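Local coordinates for protein WZI (Escherichia coli, PDB 2YNK) that is an outer-membrane beta-barrel lectin that binds carbohydrate, probably capsular polysaccharide, and takes part in group 1 capsule assembly, at residues 320-333 with 365-379. Sequence-based numbering, arbitrary orientation.
Sequences KDAVNWYLEAHDTR and GDGQLVAGKVELITE
Lys373 lays its CB over one face of the Tyr326 ring, a CH-pi contact 3.9 Å from CB to the ring centroid, while Ala371 O lies near the ring's plane at an edge. The Tyr326 chi1 of 68° sets the ring between backbone N and carbonyl carbon, leaning it across to the neighbouring strand; its OH bonds to Glu157. Farther along the same face of the sheet, Leu369 CD2 sits over one face of the His330 imidazole, 4.1 Å from the centroid. At that ring's edge, His330 NE2 donates in plane to Glu328 OE2 (2.7 Å, nearly straight at 173°), and ND1 is bound to Asp361, so both nitrogens are used and the ring's rotation is fixed; Glu328 OE1 is hydrogen-bonded to Tyr290 OH. The flat Arg333 guanidinium stacks on the Gln368 amide, planes 9° apart, with Gln368 NE2 3.4 Å above its centre; arginine can stack through its face while its edge N-H groups, NE and NH2, grip Asp331 OD2. Just past the strand ends Thr332 OG1 accepts from Gly367 N at 2.7 Å. On the face that also carries Asp331 and Gln368, Val323 CG2 meets Leu376 CD1 at 3.5 Å, and Leu376 also touches a bound dodecane; farther along come Trp325, Val374, Leu327 and Val370. Ten bridged pairs join antiparallel strands 322-331 and 368-377. A largely apolar outer face, probably towards lipid, and an inner face with most of the polar side chains mark the wall of an outer-membrane beta-barrel.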
ATOM      1  N   LYS A 320       1.521 -28.497  -5.276  1.00 80.35           N
ATOM      2  CA  LYS A 320       1.853 -27.796  -4.043  1.00 79.90           C
ATOM      3  C   LYS A 320       2.047 -26.295  -4.296  1.00 77.46           C
ATOM      4  O   LYS A 320       2.236 -25.523  -3.353  1.00 78.42           O
ATOM      5  CB  LYS A 320       3.113 -28.396  -3.428  1.00 83.40           C
ATOM      6  CG  LYS A 320       2.931 -29.815  -2.912  1.00 85.79           C
ATOM      7  CD  LYS A 320       4.189 -30.294  -2.201  1.00 89.73           C
ATOM      8  CE  LYS A 320       3.893 -31.305  -1.102  1.00 92.85           C
ATOM      9  NZ  LYS A 320       5.119 -31.606  -0.307  1.00 95.60           N
ATOM     10  N   ASP A 321       1.990 -25.882  -5.565  1.00 74.92           N
ATOM     11  CA  ASP A 321       2.162 -24.475  -5.934  1.00 71.30           C
ATOM     12  C   ASP A 321       0.910 -23.678  -5.585  1.00 67.81           C
ATOM     13  O   ASP A 321      -0.124 -24.254  -5.222  1.00 68.17           O
ATOM     14  CB  ASP A 321       2.448 -24.325  -7.435  1.00 72.31           C
ATOM     15  CG  ASP A 321       3.760 -24.969  -7.863  1.00 75.53           C
ATOM     16  OD1 ASP A 321       4.603 -25.286  -6.989  1.00 76.55           O
ATOM     17  OD2 ASP A 321       3.947 -25.146  -9.092  1.00 76.57           O
ATOM     18  N   ALA A 322       1.017 -22.356  -5.702  1.00 62.12           N
ATOM     19  CA  ALA A 322      -0.085 -21.446  -5.408  1.00 59.35           C
ATOM     20  C   ALA A 322      -0.258 -20.424  -6.535  1.00 58.48           C
ATOM     21  O   ALA A 322       0.727 -19.966  -7.126  1.00 57.50           O
ATOM     22  CB  ALA A 322       0.165 -20.741  -4.090  1.00 57.20           C
ATOM     23  N   VAL A 323      -1.511 -20.074  -6.830  1.00 56.50           N
ATOM     24  CA  VAL A 323      -1.817 -19.135  -7.893  1.00 54.74           C
ATOM     25  C   VAL A 323      -2.656 -17.992  -7.354  1.00 54.52           C
ATOM     26  O   VAL A 323      -3.691 -18.224  -6.737  1.00 51.46           O
ATOM     27  CB  VAL A 323      -2.536 -19.818  -9.066  1.00 54.90           C
ATOM     28  CG1 VAL A 323      -2.992 -18.789 -10.092  1.00 55.45           C
ATOM     29  CG2 VAL A 323      -1.607 -20.820  -9.722  1.00 54.80           C
ATOM     30  N   ASN A 324      -2.179 -16.761  -7.597  1.00 55.62           N
ATOM     31  CA  ASN A 324      -2.843 -15.515  -7.179  1.00 53.58           C
ATOM     32  C   ASN A 324      -3.259 -14.727  -8.400  1.00 53.63           C
ATOM     33  O   ASN A 324      -2.462 -14.566  -9.319  1.00 56.84           O
ATOM     34  CB  ASN A 324      -1.876 -14.627  -6.408  1.00 52.94           C
ATOM     35  CG  ASN A 324      -1.716 -15.027  -4.971  1.00 54.20           C
ATOM     36  OD1 ASN A 324      -2.604 -14.807  -4.159  1.00 55.13           O
ATOM     37  ND2 ASN A 324      -0.551 -15.565  -4.634  1.00 57.22           N
ATOM     38  N   TRP A 325      -4.479 -14.209  -8.413  1.00 53.29           N
ATOM     39  CA  TRP A 325      -4.886 -13.321  -9.491  1.00 53.34           C
ATOM     40  C   TRP A 325      -5.863 -12.289  -9.035  1.00 53.91           C
ATOM     41  O   TRP A 325      -6.631 -12.519  -8.100  1.00 54.56           O
ATOM     42  CB  TRP A 325      -5.461 -14.111 -10.660  1.00 54.94           C
ATOM     43  CG  TRP A 325      -6.794 -14.749 -10.359  1.00 56.21           C
ATOM     44  CD1 TRP A 325      -7.035 -16.040  -9.897  1.00 56.23           C
ATOM     45  CD2 TRP A 325      -8.122 -14.140 -10.487  1.00 57.16           C
ATOM     46  NE1 TRP A 325      -8.376 -16.259  -9.737  1.00 56.93           N
ATOM     47  CE2 TRP A 325      -9.084 -15.166 -10.068  1.00 58.12           C
ATOM     48  CE3 TRP A 325      -8.592 -12.899 -10.885  1.00 56.14           C
ATOM     49  CZ2 TRP A 325     -10.448 -14.932 -10.059  1.00 58.47           C
ATOM     50  CZ3 TRP A 325      -9.974 -12.676 -10.872  1.00 56.75           C
ATOM     51  CH2 TRP A 325     -10.876 -13.671 -10.470  1.00 58.21           C
ATOM     52  N   TYR A 326      -5.833 -11.130  -9.685  1.00 53.32           N
ATOM     53  CA  TYR A 326      -6.836 -10.106  -9.436  1.00 53.56           C
ATOM     54  C   TYR A 326      -7.194  -9.369 -10.720  1.00 53.78           C
ATOM     55  O   TYR A 326      -6.406  -9.317 -11.664  1.00 56.20           O
ATOM     56  CB  TYR A 326      -6.384  -9.139  -8.327  1.00 51.85           C
ATOM     57  CG  TYR A 326      -5.216  -8.248  -8.687  1.00 51.67           C
ATOM     58  CD1 TYR A 326      -5.348  -7.252  -9.653  1.00 52.50           C
ATOM     59  CD2 TYR A 326      -3.992  -8.371  -8.049  1.00 50.59           C
ATOM     60  CE1 TYR A 326      -4.293  -6.430  -9.989  1.00 50.59           C
ATOM     61  CE2 TYR A 326      -2.930  -7.548  -8.379  1.00 50.07           C
ATOM     62  CZ  TYR A 326      -3.089  -6.579  -9.355  1.00 50.64           C
ATOM     63  OH  TYR A 326      -2.043  -5.750  -9.710  1.00 52.10           O
ATOM     64  N   LEU A 327      -8.401  -8.825 -10.752  1.00 53.97           N
ATOM     65  CA  LEU A 327      -8.832  -7.948 -11.830  1.00 54.87           C
ATOM     66  C   LEU A 327      -9.423  -6.724 -11.151  1.00 54.96           C
ATOM     67  O   LEU A 327     -10.321  -6.856 -10.317  1.00 55.92           O
ATOM     68  CB  LEU A 327      -9.853  -8.639 -12.731  1.00 56.34           C
ATOM     69  CG  LEU A 327     -10.207  -7.908 -14.033  1.00 59.12           C
ATOM     70  CD1 LEU A 327      -8.951  -7.530 -14.807  1.00 60.04           C
ATOM     71  CD2 LEU A 327     -11.133  -8.739 -14.916  1.00 60.48           C
ATOM     72  N   GLU A 328      -8.908  -5.543 -11.489  1.00 52.70           N
ATOM     73  CA  GLU A 328      -9.185  -4.345 -10.710  1.00 52.29           C
ATOM     74  C   GLU A 328      -9.409  -3.112 -11.604  1.00 53.57           C
ATOM     75  O   GLU A 328      -8.640  -2.872 -12.539  1.00 55.28           O
ATOM     76  CB  GLU A 328      -8.017  -4.115  -9.740  1.00 50.86           C
ATOM     77  CG  GLU A 328      -8.295  -3.097  -8.642  1.00 50.64           C
ATOM     78  CD  GLU A 328      -7.233  -3.077  -7.557  1.00 50.56           C
ATOM     79  OE1 GLU A 328      -6.762  -4.161  -7.150  1.00 50.38           O
ATOM     80  OE2 GLU A 328      -6.870  -1.973  -7.090  1.00 52.00           O
ATOM     81  N   ALA A 329     -10.460  -2.340 -11.313  1.00 52.77           N
ATOM     82  CA  ALA A 329     -10.794  -1.130 -12.082  1.00 52.56           C
ATOM     83  C   ALA A 329     -10.786   0.111 -11.191  1.00 50.70           C
ATOM     84  O   ALA A 329     -11.321   0.070 -10.087  1.00 50.99           O
ATOM     85  CB  ALA A 329     -12.148  -1.281 -12.760  1.00 51.97           C
ATOM     86  N   HIS A 330     -10.163   1.196 -11.658  1.00 49.71           N
ATOM     87  CA  HIS A 330     -10.130   2.466 -10.924  1.00 50.03           C
ATOM     88  C   HIS A 330     -10.725   3.574 -11.740  1.00 51.53           C
ATOM     89  O   HIS A 330     -10.629   3.571 -12.962  1.00 51.48           O
ATOM     90  CB  HIS A 330      -8.697   2.876 -10.617  1.00 50.12           C
ATOM     91  CG  HIS A 330      -7.970   1.968  -9.657  1.00 51.22           C
ATOM     92  ND1 HIS A 330      -6.841   2.345  -9.048  1.00 51.88           N
ATOM     93  CD2 HIS A 330      -8.247   0.676  -9.204  1.00 51.12           C
ATOM     94  CE1 HIS A 330      -6.405   1.351  -8.259  1.00 52.05           C
ATOM     95  NE2 HIS A 330      -7.267   0.332  -8.357  1.00 51.10           N
ATOM     96  N   ASP A 331     -11.323   4.554 -11.070  1.00 53.12           N
ATOM     97  CA  ASP A 331     -11.722   5.802 -11.725  1.00 55.82           C
ATOM     98  C   ASP A 331     -11.492   6.975 -10.779  1.00 55.57           C
ATOM     99  O   ASP A 331     -12.214   7.146  -9.796  1.00 54.51           O
ATOM    100  CB  ASP A 331     -13.189   5.746 -12.173  1.00 59.56           C
ATOM    101  CG  ASP A 331     -13.584   6.937 -13.046  1.00 62.98           C
ATOM    102  OD1 ASP A 331     -13.417   8.084 -12.581  1.00 66.80           O
ATOM    103  OD2 ASP A 331     -14.069   6.733 -14.187  1.00 63.31           O
ATOM    104  N   THR A 332     -10.482   7.787 -11.083  1.00 56.99           N
ATOM    105  CA  THR A 332     -10.133   8.927 -10.236  1.00 56.98           C
ATOM    106  C   THR A 332     -10.592  10.267 -10.829  1.00 58.83           C
ATOM    107  O   THR A 332     -10.079  11.331 -10.467  1.00 57.55           O
ATOM    108  CB  THR A 332      -8.629   8.943  -9.913  1.00 55.08           C
ATOM    109  OG1 THR A 332      -7.879   9.062 -11.127  1.00 55.81           O
ATOM    110  CG2 THR A 332      -8.243   7.658  -9.181  1.00 52.17           C
ATOM    111  N   ARG A 333     -11.569  10.218 -11.724  1.00 60.61           N
ATOM    112  CA  ARG A 333     -12.324  11.415 -12.070  1.00 64.74           C
ATOM    113  C   ARG A 333     -13.330  11.699 -10.956  1.00 64.30           C
ATOM    114  O   ARG A 333     -13.464  10.912 -10.016  1.00 63.06           O
ATOM    115  CB  ARG A 333     -13.060  11.226 -13.399  1.00 68.94           C
ATOM    116  CG  ARG A 333     -12.144  10.992 -14.590  1.00 71.89           C
ATOM    117  CD  ARG A 333     -12.933  10.721 -15.856  1.00 74.03           C
ATOM    118  NE  ARG A 333     -13.541   9.395 -15.831  1.00 74.78           N
ATOM    119  CZ  ARG A 333     -14.367   8.933 -16.764  1.00 76.75           C
ATOM    120  NH1 ARG A 333     -14.697   9.681 -17.814  1.00 78.44           N
ATOM    121  NH2 ARG A 333     -14.868   7.710 -16.643  1.00 76.71           N
ATOM    122  N   GLY A 365      -4.989  12.099 -10.431  1.00 57.12           N
ATOM    123  CA  GLY A 365      -6.407  12.371 -10.623  1.00 58.02           C
ATOM    124  C   GLY A 365      -6.829  12.319 -12.078  1.00 58.83           C
ATOM    125  O   GLY A 365      -5.998  12.414 -12.981  1.00 57.67           O
ATOM    126  N   ASP A 366      -8.141  12.174 -12.271  1.00 61.74           N
ATOM    127  CA  ASP A 366      -8.796  12.100 -13.583  1.00 63.02           C
ATOM    128  C   ASP A 366      -8.449  10.851 -14.395  1.00 60.93           C
ATOM    129  O   ASP A 366      -8.669  10.818 -15.606  1.00 61.35           O
ATOM    130  CB  ASP A 366      -8.496  13.354 -14.408  1.00 66.91           C
ATOM    131  CG  ASP A 366      -8.743  14.631 -13.642  1.00 68.15           C
ATOM    132  OD1 ASP A 366      -9.671  14.654 -12.803  1.00 68.02           O
ATOM    133  OD2 ASP A 366      -8.002  15.612 -13.895  1.00 72.64           O
ATOM    134  N   GLY A 367      -7.940   9.817 -13.728  1.00 59.41           N
ATOM    135  CA  GLY A 367      -7.472   8.618 -14.406  1.00 58.16           C
ATOM    136  C   GLY A 367      -8.480   7.484 -14.419  1.00 59.49           C
ATOM    137  O   GLY A 367      -9.260   7.325 -13.488  1.00 63.21           O
ATOM    138  N   GLN A 368      -8.450   6.694 -15.486  1.00 59.95           N
ATOM    139  CA  GLN A 368      -9.233   5.463 -15.585  1.00 59.73           C
ATOM    140  C   GLN A 368      -8.270   4.291 -15.782  1.00 59.19           C
ATOM    141  O   GLN A 368      -7.331   4.387 -16.577  1.00 59.17           O
ATOM    142  CB  GLN A 368     -10.195   5.545 -16.762  1.00 60.12           C
ATOM    143  CG  GLN A 368     -11.027   6.806 -16.772  1.00 62.12           C
ATOM    144  CD  GLN A 368     -11.927   6.880 -17.976  1.00 63.28           C
ATOM    145  OE1 GLN A 368     -12.741   5.990 -18.207  1.00 64.72           O
ATOM    146  NE2 GLN A 368     -11.793   7.944 -18.749  1.00 64.30           N
ATOM    147  N   LEU A 369      -8.504   3.192 -15.066  1.00 58.08           N
ATOM    148  CA  LEU A 369      -7.568   2.067 -15.059  1.00 57.39           C
ATOM    149  C   LEU A 369      -8.260   0.717 -14.865  1.00 57.20           C
ATOM    150  O   LEU A 369      -9.092   0.556 -13.978  1.00 56.26           O
ATOM    151  CB  LEU A 369      -6.522   2.281 -13.968  1.00 56.35           C
ATOM    152  CG  LEU A 369      -5.448   1.218 -13.729  1.00 56.23           C
ATOM    153  CD1 LEU A 369      -4.110   1.900 -13.509  1.00 54.96           C
ATOM    154  CD2 LEU A 369      -5.784   0.329 -12.538  1.00 55.48           C
ATOM    155  N   VAL A 370      -7.922  -0.223 -15.740  1.00 55.95           N
ATOM    156  CA  VAL A 370      -8.276  -1.615 -15.599  1.00 55.70           C
ATOM    157  C   VAL A 370      -6.968  -2.390 -15.624  1.00 54.42           C
ATOM    158  O   VAL A 370      -6.126  -2.160 -16.493  1.00 53.22           O
ATOM    159  CB  VAL A 370      -9.157  -2.093 -16.762  1.00 57.73           C
ATOM    160  CG1 VAL A 370      -9.621  -3.525 -16.517  1.00 58.85           C
ATOM    161  CG2 VAL A 370     -10.349  -1.166 -16.937  1.00 58.79           C
ATOM    162  N   ALA A 371      -6.780  -3.291 -14.668  1.00 53.61           N
ATOM    163  CA  ALA A 371      -5.547  -4.074 -14.606  1.00 52.65           C
ATOM    164  C   ALA A 371      -5.815  -5.475 -14.103  1.00 52.68           C
ATOM    165  O   ALA A 371      -6.609  -5.679 -13.180  1.00 53.00           O
ATOM    166  CB  ALA A 371      -4.528  -3.394 -13.720  1.00 51.03           C
ATOM    167  N   GLY A 372      -5.162  -6.439 -14.734  1.00 52.33           N
ATOM    168  CA  GLY A 372      -5.242  -7.823 -14.312  1.00 52.90           C
ATOM    169  C   GLY A 372      -3.840  -8.277 -13.999  1.00 52.20           C
ATOM    170  O   GLY A 372      -2.883  -7.812 -14.629  1.00 49.76           O
ATOM    171  N   LYS A 373      -3.718  -9.161 -13.013  1.00 51.13           N
ATOM    172  CA  LYS A 373      -2.436  -9.795 -12.706  1.00 51.04           C
ATOM    173  C   LYS A 373      -2.627 -11.246 -12.261  1.00 51.40           C
ATOM    174  O   LYS A 373      -3.497 -11.542 -11.455  1.00 51.92           O
ATOM    175  CB  LYS A 373      -1.706  -9.017 -11.612  1.00 50.26           C
ATOM    176  CG  LYS A 373      -0.254  -9.430 -11.393  1.00 49.79           C
ATOM    177  CD  LYS A 373       0.358  -8.647 -10.235  1.00 49.53           C
ATOM    178  CE  LYS A 373       1.832  -8.964 -10.024  1.00 49.96           C
ATOM    179  NZ  LYS A 373       2.587  -7.825  -9.420  1.00 49.37           N
ATOM    180  N   VAL A 374      -1.813 -12.139 -12.812  1.00 50.43           N
ATOM    181  CA  VAL A 374      -1.742 -13.517 -12.368  1.00 50.48           C
ATOM    182  C   VAL A 374      -0.335 -13.770 -11.849  1.00 49.87           C
ATOM    183  O   VAL A 374       0.620 -13.204 -12.387  1.00 48.57           O
ATOM    184  CB  VAL A 374      -1.981 -14.485 -13.538  1.00 51.24           C
ATOM    185  CG1 VAL A 374      -2.009 -15.920 -13.033  1.00 49.62           C
ATOM    186  CG2 VAL A 374      -3.263 -14.127 -14.271  1.00 51.69           C
ATOM    187  N   GLU A 375      -0.199 -14.605 -10.817  1.00 48.88           N
ATOM    188  CA  GLU A 375       1.117 -15.143 -10.460  1.00 49.41           C
ATOM    189  C   GLU A 375       1.124 -16.562  -9.845  1.00 49.47           C
ATOM    190  O   GLU A 375       0.270 -16.939  -9.028  1.00 46.85           O
ATOM    191  CB  GLU A 375       1.900 -14.186  -9.561  1.00 50.40           C
ATOM    192  CG  GLU A 375       1.192 -13.817  -8.277  1.00 54.07           C
ATOM    193  CD  GLU A 375       2.127 -13.604  -7.091  1.00 56.71           C
ATOM    194  OE1 GLU A 375       3.367 -13.645  -7.276  1.00 56.33           O
ATOM    195  OE2 GLU A 375       1.604 -13.402  -5.961  1.00 60.15           O
ATOM    196  N   LEU A 376       2.116 -17.327 -10.284  1.00 47.69           N
ATOM    197  CA  LEU A 376       2.376 -18.653  -9.808  1.00 48.51           C
ATOM    198  C   LEU A 376       3.496 -18.552  -8.796  1.00 49.00           C
ATOM    199  O   LEU A 376       4.486 -17.857  -9.032  1.00 47.09           O
ATOM    200  CB  LEU A 376       2.815 -19.563 -10.958  1.00 48.29           C
ATOM    201  CG  LEU A 376       3.060 -21.025 -10.563  1.00 48.63           C
ATOM    202  CD1 LEU A 376       1.737 -21.751 -10.400  1.00 48.86           C
ATOM    203  CD2 LEU A 376       3.936 -21.719 -11.588  1.00 48.79           C
ATOM    204  N   ILE A 377       3.339 -19.257  -7.675  1.00 49.47           N
ATOM    205  CA  ILE A 377       4.370 -19.317  -6.661  1.00 49.20           C
ATOM    206  C   ILE A 377       4.698 -20.784  -6.388  1.00 52.49           C
ATOM    207  O   ILE A 377       3.859 -21.550  -5.913  1.00 54.96           O
ATOM    208  CB  ILE A 377       3.956 -18.571  -5.379  1.00 47.80           C
ATOM    209  CG1 ILE A 377       3.447 -17.162  -5.735  1.00 48.13           C
ATOM    210  CG2 ILE A 377       5.139 -18.471  -4.436  1.00 46.49           C
ATOM    211  CD1 ILE A 377       2.995 -16.315  -4.556  1.00 47.27           C
ATOM    212  N   THR A 378       5.927 -21.162  -6.713  1.00 54.94           N
ATOM    213  CA  THR A 378       6.428 -22.506  -6.483  1.00 57.68           C
ATOM    214  C   THR A 378       6.546 -22.846  -4.997  1.00 59.24           C
ATOM    215  O   THR A 378       6.639 -21.953  -4.144  1.00 57.51           O
ATOM    216  CB  THR A 378       7.827 -22.676  -7.106  1.00 58.95           C
ATOM    217  OG1 THR A 378       7.816 -22.163  -8.440  1.00 58.22           O
ATOM    218  CG2 THR A 378       8.249 -24.158  -7.129  1.00 61.09           C
ATOM    219  N   GLU A 379       6.530 -24.149  -4.712  1.00 60.54           N
ATOM    220  CA  GLU A 379       6.952 -24.710  -3.421  1.00 61.74           C
ATOM    221  C   GLU A 379       8.337 -24.170  -3.064  1.00 59.18           C
ATOM    222  O   GLU A 379       8.593 -23.738  -1.949  1.00 57.14           O
ATOM    223  CB  GLU A 379       6.983 -26.239  -3.555  1.00 65.01           C
ATOM    224  CG  GLU A 379       7.508 -27.007  -2.359  1.00 68.77           C
ATOM    225  CD  GLU A 379       7.219 -28.492  -2.473  1.00 73.02           C
ATOM    226  OE1 GLU A 379       6.998 -28.973  -3.614  1.00 73.63           O
ATOM    227  OE2 GLU A 379       7.204 -29.175  -1.420  1.00 75.61           O
TER